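Long-range contact in natterin-like protein (Lethenteron camtschaticum, PDB 6IUL), which is a cytotoxic, pore-forming immune protein that probably recognises glycans through its jacalin-like lectin domain and probably inserts an aerolysin-type pore into membranes: residues 27-32 and 48-53. Numbering follows the deposited sequence.
Sequences AATLQK and WLTDGR
Lys32 and Trp48 pair at the open end of an antiparallel hairpin, strands 30-37 and 42-49 of the jacalin-like lectin domain, where a classic beta bulge sets Gln31 and Lys32 together against Trp48. Trp48 O takes the Gln31 N-H at 2.9 Å and, weakly, that of Lys32, while Trp48 N returns a bond to Lys32 O. With CG anti to the backbone N (chi1 -173°) and the rest of its chain extended, Lys32 runs alongside the indole: CD lies over the six-membered ring, 3.9 Å from its centroid, in a CH-pi contact, and NZ continues over the same ring as a cation-pi partner at 4.9 Å, with Glu66 OE2 as a long, weak ion pair. Lys32 O meets the ring edge in plane.

Beyond Leu30 and Leu49 the Thr50 hydroxyl joins the backbone in bonding Thr29. Thr50 OG1, turned back between its own N and carbonyl carbon (chi1 52°), accepts a nearly straight bond from Thr29 N at 3.1 Å, and Thr50 N donates to Thr29 O. Ala28 CB rests 3.5 Å from Asp51 CG; Asp51 OD1 receives Arg53 N from above the carboxylate plane in an Asx turn, overlapping the type I turn from Leu49 to Gly52, and Asn26 ND2 bonds OD2.

Strands 54-58 and 65-68 flank the hairpin in one four-stranded sheet of the jacalin-type beta-prism; Gln31 NE2 bonds Glu68 OE1 on strand 65-68, Leu49 packs on Phe21 of strand 17-22, and Thr50 OG1 also bonds Asn204 O, just before helix 206-209.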
loop_
_atom_site.group_PDB
_atom_site.type_symbol
_atom_site.label_atom_id
_atom_site.label_comp_id
_atom_site.label_asym_id
_atom_site.label_seq_id
_atom_site.Cartn_x
_atom_site.Cartn_y
_atom_site.Cartn_z
ATOM N N ALA A 27 7.768 -21.373 -12.416
ATOM C CA ALA A 27 6.404 -21.070 -11.935
ATOM C C ALA A 27 5.542 -20.281 -12.918
ATOM O O ALA A 27 4.696 -19.467 -12.532
ATOM C CB ALA A 27 6.478 -20.339 -10.597
ATOM N N ALA A 28 5.775 -20.498 -14.204
ATOM C CA ALA A 28 4.920 -19.920 -15.226
ATOM C C ALA A 28 3.638 -20.751 -15.289
ATOM O O ALA A 28 3.692 -21.963 -15.163
ATOM C CB ALA A 28 5.616 -19.908 -16.577
ATOM N N THR A 29 2.505 -20.090 -15.484
ATOM C CA THR A 29 1.235 -20.724 -15.386
ATOM C C THR A 29 0.398 -20.566 -16.658
ATOM O O THR A 29 0.715 -19.832 -17.561
ATOM C CB THR A 29 0.444 -20.151 -14.189
ATOM O OG1 THR A 29 0.268 -18.748 -14.325
ATOM C CG2 THR A 29 1.170 -20.430 -12.886
ATOM N N LEU A 30 -0.693 -21.296 -16.713
ATOM C CA LEU A 30 -1.557 -21.315 -17.872
ATOM C C LEU A 30 -2.212 -19.960 -18.058
ATOM O O LEU A 30 -2.878 -19.493 -17.158
ATOM C CB LEU A 30 -2.633 -22.395 -17.701
ATOM C CG LEU A 30 -3.676 -22.468 -18.815
ATOM C CD1 LEU A 30 -3.024 -22.900 -20.133
ATOM C CD2 LEU A 30 -4.824 -23.408 -18.428
ATOM N N GLN A 31 -2.033 -19.363 -19.236
ATOM C CA GLN A 31 -2.628 -18.082 -19.570
ATOM C C GLN A 31 -3.764 -18.231 -20.571
ATOM O O GLN A 31 -4.798 -17.555 -20.459
ATOM C CB GLN A 31 -1.588 -17.103 -20.135
ATOM C CG GLN A 31 -2.243 -15.764 -20.453
ATOM C CD GLN A 31 -1.321 -14.587 -20.629
ATOM O OE1 GLN A 31 -0.102 -14.669 -20.447
ATOM N NE2 GLN A 31 -1.916 -13.481 -21.079
ATOM N N LYS A 32 -3.574 -19.113 -21.547
ATOM C CA LYS A 32 -4.509 -19.257 -22.610
ATOM C C LYS A 32 -4.513 -20.688 -23.164
ATOM O O LYS A 32 -3.484 -21.321 -23.278
ATOM C CB LYS A 32 -4.143 -18.271 -23.714
ATOM C CG LYS A 32 -5.128 -18.157 -24.875
ATOM C CD LYS A 32 -4.590 -17.115 -25.888
ATOM C CE LYS A 32 -5.508 -16.932 -27.062
ATOM N NZ LYS A 32 -5.080 -15.746 -27.883
ATOM N N TRP A 48 -0.683 -21.621 -24.046
ATOM C CA TRP A 48 0.232 -20.500 -23.772
ATOM C C TRP A 48 0.455 -20.357 -22.249
ATOM O O TRP A 48 -0.519 -20.416 -21.460
ATOM C CB TRP A 48 -0.376 -19.185 -24.233
ATOM C CG TRP A 48 -0.554 -18.983 -25.705
ATOM C CD1 TRP A 48 0.188 -18.155 -26.497
ATOM C CD2 TRP A 48 -1.596 -19.517 -26.541
ATOM N NE1 TRP A 48 -0.320 -18.152 -27.775
ATOM C CE2 TRP A 48 -1.415 -18.975 -27.835
ATOM C CE3 TRP A 48 -2.665 -20.377 -26.319
ATOM C CZ2 TRP A 48 -2.260 -19.306 -28.933
ATOM C CZ3 TRP A 48 -3.508 -20.696 -27.356
ATOM C CH2 TRP A 48 -3.310 -20.157 -28.672
ATOM N N LEU A 49 1.702 -20.180 -21.843
ATOM C CA LEU A 49 2.034 -19.917 -20.449
ATOM C C LEU A 49 2.340 -18.447 -20.234
ATOM O O LEU A 49 2.580 -17.718 -21.176
ATOM C CB LEU A 49 3.189 -20.768 -20.000
ATOM C CG LEU A 49 3.010 -22.265 -20.195
ATOM C CD1 LEU A 49 4.225 -23.037 -19.692
ATOM C CD2 LEU A 49 1.742 -22.748 -19.509
ATOM N N THR A 50 2.305 -18.002 -18.982
ATOM C CA THR A 50 2.457 -16.587 -18.658
ATOM C C THR A 50 3.884 -16.056 -18.912
ATOM O O THR A 50 4.056 -14.848 -18.884
ATOM C CB THR A 50 2.111 -16.297 -17.206
ATOM O OG1 THR A 50 2.856 -17.187 -16.366
ATOM C CG2 THR A 50 0.621 -16.445 -16.959
ATOM N N ASP A 51 4.856 -16.923 -19.187
ATOM C CA ASP A 51 6.197 -16.491 -19.631
ATOM C C ASP A 51 6.346 -16.451 -21.167
ATOM O O ASP A 51 7.436 -16.382 -21.670
ATOM C CB ASP A 51 7.300 -17.416 -19.063
ATOM C CG ASP A 51 7.194 -18.858 -19.574
ATOM O OD1 ASP A 51 6.241 -19.170 -20.328
ATOM O OD2 ASP A 51 8.047 -19.730 -19.212
ATOM N N GLY A 52 5.254 -16.518 -21.900
ATOM C CA GLY A 52 5.294 -16.392 -23.363
ATOM C C GLY A 52 5.565 -17.704 -24.092
ATOM O O GLY A 52 5.507 -17.762 -25.292
ATOM N N ARG A 53 5.825 -18.788 -23.380
ATOM C CA ARG A 53 5.988 -20.056 -24.059
ATOM C C ARG A 53 4.641 -20.479 -24.663
ATOM O O ARG A 53 3.574 -20.164 -24.134
ATOM C CB ARG A 53 6.503 -21.136 -23.113
ATOM C CG ARG A 53 7.948 -20.946 -22.620
ATOM C CD ARG A 53 8.251 -21.954 -21.522
ATOM N NE ARG A 53 8.248 -23.332 -22.010
ATOM C CZ ARG A 53 8.108 -24.413 -21.245
ATOM N NH1 ARG A 53 8.098 -25.634 -21.794
ATOM N NH2 ARG A 53 7.923 -24.303 -19.933
HETATM O O HOH W 1 2.173 -13.379 -19.281
#